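Local coordinates for protein photoreceptor-histidine kinase BphP (Stigmatella aurantiaca DW4/3-1, PDB 6BAF) that carries a bilin chromophore as a myxobacterial phytochrome photoreceptor, senses light and probably passes the signal on through its histidine kinase activity, at residues L28-A33 with A51-F56; L41-E46 with V82-D87. All coordinates share one frame; numbering follows the deposited sequence.

How the contacts relate
Both contacts lie in the PAS-family part of the chain and reach the same antiparallel sheet. From the N terminus the segments come as 28-33, 41-46, 51-56 and 82-87. Contact 1 closes a loop of 17 residues, about half of them helical, and 41-46 belongs to that loop; contact 2 closes the 35 residues from 47 to 81, which include 51-56. The two loops therefore cross. Contact 1 ties the start of strand 30-34 to the loop ahead of helix 59-69, and contact 2 ties the end of helix 37-41 to the outermost strand 80-85. Phe56 bridges them: its CB lies 3.2 Å from Trp84 CZ3, and its backbone O is probably hydrogen-bonded to Arg85 N.

Contact 1: residues L28-A33 with A51-F56; sequences LVLTHA and APLGHF
Leu30 has CG anti to its own carbonyl carbon and beside its backbone N (chi1 -50°), which folds the isobutyl group back over the oxygen of Ala51. In Leu53, CG is instead anti to the backbone N (chi1 -150°), leaving CB at the contact while the branch runs on toward helix 59-69. The evidence for the fit is the spacing: Leu30 CG is 3.5 Å from Ala51 O, and Leu30 CD2 reaches Leu53 CB at 4.1 Å. A second apolar touch joins Leu28 CB and Leu53 CB at 4.2 Å.

The backbones are fastened by two hydrogen bonds. Leu53 N donates to Leu28 O over 2.8 Å. Leu30 N donates to Ala51 O over 2.9 Å, and this bond is almost straight at the hydrogen (177°). Together they frame Val29 and Pro52 as a non-hydrogen-bonded antiparallel pair, and the close CA-to-CA distance of 4.2 Å between Val29 and Pro52 agrees with this. Proline suits this position, because its missing N-H is not called on by the facing backbone. Pro52 CA lies 3.5 Å from Leu28 O in a CA-H...O contact, so that oxygen receives a weak second neighbour. The bridge is single: the backbone takes helical angles at Leu53 to His55.

Beyond the bridge, Thr31 and His32 together face Val22 in a classic beta bulge, where the strand joins its neighbour 19-23. Leu30 packs on Leu21 and Leu23 of that strand and on Leu48 of helix 45-48, whereas Leu28 and Leu53 both rest on Leu69 of helix 59-69.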
loop_
_atom_site.group_PDB
_atom_site.type_symbol
_atom_site.label_atom_id
_atom_site.label_comp_id
_atom_site.label_asym_id
_atom_site.label_seq_id
_atom_site.Cartn_x
_atom_site.Cartn_y
_atom_site.Cartn_z
ATOM N N LEU A 28 -22.908 18.721 -11.303
ATOM C CA LEU A 28 -21.483 18.976 -11.586
ATOM C C LEU A 28 -21.289 20.247 -12.393
ATOM O O LEU A 28 -20.416 20.319 -13.271
ATOM C CB LEU A 28 -20.817 17.789 -12.302
ATOM C CG LEU A 28 -20.991 16.450 -11.552
ATOM C CD1 LEU A 28 -20.360 15.308 -12.359
ATOM C CD2 LEU A 28 -20.481 16.499 -10.086
ATOM N N VAL A 29 -22.094 21.273 -12.090
ATOM C CA VAL A 29 -21.825 22.609 -12.616
ATOM C C VAL A 29 -20.736 23.259 -11.774
ATOM O O VAL A 29 -20.805 23.229 -10.534
ATOM C CB VAL A 29 -23.123 23.461 -12.594
ATOM C CG1 VAL A 29 -22.820 24.902 -13.020
ATOM C CG2 VAL A 29 -24.210 22.827 -13.472
ATOM N N LEU A 30 -19.750 23.902 -12.424
ATOM C CA LEU A 30 -18.687 24.585 -11.686
ATOM C C LEU A 30 -19.259 25.854 -11.085
ATOM O O LEU A 30 -19.594 26.802 -11.818
ATOM C CB LEU A 30 -17.505 24.964 -12.581
ATOM C CG LEU A 30 -16.788 23.999 -13.537
ATOM C CD1 LEU A 30 -15.304 24.338 -13.757
ATOM C CD2 LEU A 30 -16.995 22.603 -13.177
ATOM N N THR A 31 -19.321 25.917 -9.761
ATOM C CA THR A 31 -19.724 27.153 -9.106
ATOM C C THR A 31 -18.568 27.983 -8.579
ATOM O O THR A 31 -18.781 29.148 -8.220
ATOM C CB THR A 31 -20.647 26.838 -7.929
ATOM O OG1 THR A 31 -19.881 26.141 -6.949
ATOM C CG2 THR A 31 -21.828 25.961 -8.402
ATOM N N HIS A 32 -17.377 27.392 -8.421
ATOM C CA HIS A 32 -16.168 28.099 -8.018
ATOM C C HIS A 32 -15.016 27.555 -8.856
ATOM O O HIS A 32 -15.003 26.375 -9.221
ATOM C CB HIS A 32 -15.773 27.940 -6.532
ATOM C CG HIS A 32 -16.854 28.234 -5.528
ATOM N ND1 HIS A 32 -18.093 27.622 -5.550
ATOM C CD2 HIS A 32 -16.830 28.991 -4.402
ATOM C CE1 HIS A 32 -18.793 28.019 -4.503
ATOM N NE2 HIS A 32 -18.048 28.846 -3.787
ATOM N N ALA A 33 -14.050 28.415 -9.146
ATOM C CA ALA A 33 -12.824 28.041 -9.833
ATOM C C ALA A 33 -11.720 28.962 -9.357
ATOM O O ALA A 33 -11.931 30.166 -9.200
ATOM C CB ALA A 33 -12.954 28.142 -11.347
ATOM N N ALA A 51 -20.308 26.394 -16.194
ATOM C CA ALA A 51 -20.242 25.322 -17.180
ATOM C C ALA A 51 -20.270 23.966 -16.469
ATOM O O ALA A 51 -19.767 23.846 -15.343
ATOM C CB ALA A 51 -18.958 25.447 -18.008
ATOM N N PRO A 52 -20.846 22.936 -17.098
ATOM C CA PRO A 52 -20.776 21.584 -16.516
ATOM C C PRO A 52 -19.383 20.994 -16.709
ATOM O O PRO A 52 -18.749 21.193 -17.751
ATOM C CB PRO A 52 -21.824 20.795 -17.316
ATOM C CG PRO A 52 -21.801 21.453 -18.678
ATOM C CD PRO A 52 -21.453 22.931 -18.449
ATOM N N LEU A 53 -18.902 20.285 -15.684
ATOM C CA LEU A 53 -17.562 19.690 -15.724
ATOM C C LEU A 53 -17.325 18.900 -17.009
ATOM O O LEU A 53 -16.270 19.019 -17.637
ATOM C CB LEU A 53 -17.375 18.769 -14.513
ATOM C CG LEU A 53 -16.006 18.519 -13.855
ATOM C CD1 LEU A 53 -15.840 17.053 -13.480
ATOM C CD2 LEU A 53 -14.846 19.030 -14.638
ATOM N N GLY A 54 -18.296 18.076 -17.402
ATOM C CA GLY A 54 -18.113 17.192 -18.533
ATOM C C GLY A 54 -17.693 17.893 -19.812
ATOM O O GLY A 54 -17.036 17.296 -20.663
ATOM N N HIS A 55 -18.045 19.168 -19.956
ATOM C CA HIS A 55 -17.690 19.907 -21.158
ATOM C C HIS A 55 -16.182 19.962 -21.393
ATOM O O HIS A 55 -15.750 20.144 -22.538
ATOM C CB HIS A 55 -18.277 21.325 -21.059
ATOM C CG HIS A 55 -17.888 22.222 -22.192
ATOM N ND1 HIS A 55 -17.057 23.314 -22.027
ATOM C CD2 HIS A 55 -18.207 22.191 -23.508
ATOM C CE1 HIS A 55 -16.879 23.917 -23.192
ATOM N NE2 HIS A 55 -17.568 23.257 -24.104
ATOM N N PHE A 56 -15.373 19.828 -20.341
ATOM C CA PHE A 56 -13.923 19.974 -20.414
ATOM C C PHE A 56 -13.171 18.637 -20.361
ATOM O O PHE A 56 -11.938 18.631 -20.429
ATOM C CB PHE A 56 -13.434 20.866 -19.266
ATOM C CG PHE A 56 -14.130 22.205 -19.184
ATOM C CD1 PHE A 56 -13.691 23.289 -19.959
ATOM C CD2 PHE A 56 -15.208 22.397 -18.309
ATOM C CE1 PHE A 56 -14.321 24.529 -19.872
ATOM C CE2 PHE A 56 -15.853 23.649 -18.220
ATOM C CZ PHE A 56 -15.413 24.710 -19.001
#

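Contact 2: residues L41-E46 with V82-D87; sequences LGNSAE and VVWRVD
Asn43 ND2 donates a hydrogen bond to Gln47 OE1, which orients the amide where it meets Trp84 and Val86. The same oxygen also receives Ser44 N; with the Ser44 side chain as N-cap of helix 45-48, this fits a capping box. The other end of the amide, OD1, sits at the edge of the indole, in its plane and 3.1 Å from Trp84 CZ3, with amide and ring planes 58° apart. No hydrogen-bonding partner for Asn43 OD1 is modelled although the contact buries it, and the same holds for Leu41 O.

Leu41 covers one face of the indole. Its CG stands 3.8 Å from the centroid of the six-membered ring and only 7° off the ring normal, a CH-pi contact, while CD2 reaches Trp84 CH2 at 3.9 Å. Exchanging Trp84 for an alanine would probably open a gap beneath Leu41 and leave the amide of Asn43 without the ring edge it abuts.

In Val86, chi1 of 47° sets CG1 between the backbone N and the carbonyl carbon and points CG2 at Gly42 O, 3.3 Å away. Gly42 leaves the helix with positive phi; these backbone angles alone, which would push a CB into the preceding carbonyl oxygen, call for glycine, and closeness to Val86 CG2 would add to the crowding.

The other indole face is covered by Phe56. Trp84 pairs through its backbone with Arg91 of strand 90-100, and both Trp84 and Leu41 touch Leu108 of strand 103-110. The contact thus lays the end of helix 37-41 against the sheet at its outermost strand 80-85.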
loop_
_atom_site.group_PDB
_atom_site.type_symbol
_atom_site.label_atom_id
_atom_site.label_comp_id
_atom_site.label_asym_id
_atom_site.label_seq_id
_atom_site.Cartn_x
_atom_site.Cartn_y
_atom_site.Cartn_z
ATOM N N LEU A 41 -4.880 25.076 -16.545
ATOM C CA LEU A 41 -5.899 24.333 -17.271
ATOM C C LEU A 41 -6.023 24.735 -18.741
ATOM O O LEU A 41 -6.500 23.934 -19.554
ATOM C CB LEU A 41 -7.257 24.542 -16.577
ATOM C CG LEU A 41 -7.952 23.451 -15.765
ATOM C CD1 LEU A 41 -6.996 22.477 -15.112
ATOM C CD2 LEU A 41 -8.936 24.034 -14.747
ATOM N N GLY A 42 -5.629 25.945 -19.105
ATOM C CA GLY A 42 -5.918 26.420 -20.439
ATOM C C GLY A 42 -7.273 27.070 -20.605
ATOM O O GLY A 42 -7.657 27.363 -21.738
ATOM N N ASN A 43 -8.011 27.315 -19.516
ATOM C CA ASN A 43 -9.290 28.020 -19.555
ATOM C C ASN A 43 -9.298 29.158 -18.545
ATOM O O ASN A 43 -8.534 29.165 -17.576
ATOM C CB ASN A 43 -10.462 27.093 -19.252
ATOM C CG ASN A 43 -10.689 26.085 -20.322
ATOM O OD1 ASN A 43 -10.325 24.927 -20.177
ATOM N ND2 ASN A 43 -11.280 26.517 -21.426
ATOM N N SER A 44 -10.176 30.134 -18.779
ATOM C CA SER A 44 -10.359 31.251 -17.851
ATOM C C SER A 44 -11.455 30.938 -16.828
ATOM O O SER A 44 -12.251 30.008 -16.995
ATOM C CB SER A 44 -10.744 32.509 -18.609
ATOM O OG SER A 44 -11.887 32.223 -19.400
ATOM N N ALA A 45 -11.505 31.743 -15.759
ATOM C CA ALA A 45 -12.624 31.624 -14.827
ATOM C C ALA A 45 -13.941 31.861 -15.554
ATOM O O ALA A 45 -14.914 31.127 -15.335
ATOM C CB ALA A 45 -12.471 32.580 -13.640
ATOM N N GLU A 46 -13.966 32.828 -16.483
ATOM C CA GLU A 46 -15.214 33.138 -17.179
ATOM C C GLU A 46 -15.684 31.958 -18.009
ATOM O O GLU A 46 -16.891 31.695 -18.098
ATOM C CB GLU A 46 -15.056 34.381 -18.069
ATOM C CG GLU A 46 -15.081 35.726 -17.320
ATOM C CD GLU A 46 -13.737 36.101 -16.650
ATOM O OE1 GLU A 46 -13.677 37.187 -16.008
ATOM O OE2 GLU A 46 -12.745 35.319 -16.763
ATOM N N VAL A 82 -8.266 12.534 -14.228
ATOM C CA VAL A 82 -8.925 13.642 -14.889
ATOM C C VAL A 82 -8.086 13.985 -16.098
ATOM O O VAL A 82 -6.900 14.305 -15.957
ATOM C CB VAL A 82 -9.077 14.860 -13.960
ATOM C CG1 VAL A 82 -9.585 16.055 -14.762
ATOM C CG2 VAL A 82 -9.993 14.519 -12.757
ATOM N N VAL A 83 -8.688 13.923 -17.280
ATOM C CA VAL A 83 -8.009 14.289 -18.517
ATOM C C VAL A 83 -8.730 15.505 -19.083
ATOM O O VAL A 83 -9.883 15.406 -19.516
ATOM C CB VAL A 83 -7.984 13.128 -19.518
ATOM C CG1 VAL A 83 -7.301 13.549 -20.815
ATOM C CG2 VAL A 83 -7.300 11.889 -18.868
ATOM N N TRP A 84 -8.065 16.647 -19.071
ATOM C CA TRP A 84 -8.663 17.907 -19.505
ATOM C C TRP A 84 -8.385 18.173 -20.976
ATOM O O TRP A 84 -7.263 18.540 -21.339
ATOM C CB TRP A 84 -8.128 19.059 -18.666
ATOM C CG TRP A 84 -9.120 19.435 -17.697
ATOM C CD1 TRP A 84 -9.456 18.741 -16.568
ATOM C CD2 TRP A 84 -9.932 20.580 -17.700
ATOM N NE1 TRP A 84 -10.448 19.383 -15.874
ATOM C CE2 TRP A 84 -10.752 20.520 -16.530
ATOM C CE3 TRP A 84 -10.043 21.655 -18.543
ATOM C CZ2 TRP A 84 -11.668 21.487 -16.199
ATOM C CZ3 TRP A 84 -10.955 22.609 -18.208
ATOM C CH2 TRP A 84 -11.757 22.519 -17.039
ATOM N N ARG A 85 -9.422 18.063 -21.806
ATOM C CA ARG A 85 -9.335 18.392 -23.230
ATOM C C ARG A 85 -9.710 19.855 -23.417
ATOM O O ARG A 85 -10.883 20.220 -23.317
ATOM C CB ARG A 85 -10.256 17.494 -24.056
ATOM C CG ARG A 85 -10.047 17.604 -25.579
ATOM C CD ARG A 85 -10.490 16.340 -26.261
ATOM N NE ARG A 85 -9.389 15.381 -26.237
ATOM C CZ ARG A 85 -9.428 14.155 -26.765
ATOM N NH1 ARG A 85 -10.544 13.703 -27.343
ATOM N NH2 ARG A 85 -8.355 13.365 -26.675
ATOM N N VAL A 86 -8.729 20.696 -23.706
ATOM C CA VAL A 86 -9.028 22.117 -23.818
ATOM C C VAL A 86 -9.059 22.536 -25.286
ATOM O O VAL A 86 -10.122 22.929 -25.792
ATOM C CB VAL A 86 -8.056 22.973 -22.979
ATOM C CG1 VAL A 86 -6.582 22.555 -23.206
ATOM C CG2 VAL A 86 -8.277 24.445 -23.255
ATOM N N ASP A 87 -7.941 22.444 -26.007
ATOM C CA ASP A 87 -8.064 22.920 -27.390
ATOM C C ASP A 87 -7.360 22.194 -28.553
ATOM O O ASP A 87 -6.949 22.862 -29.492
ATOM C CB ASP A 87 -7.629 24.398 -27.431
ATOM C CG ASP A 87 -8.620 25.282 -28.203
ATOM O OD1 ASP A 87 -8.664 26.510 -27.934
ATOM O OD2 ASP A 87 -9.366 24.743 -29.061
#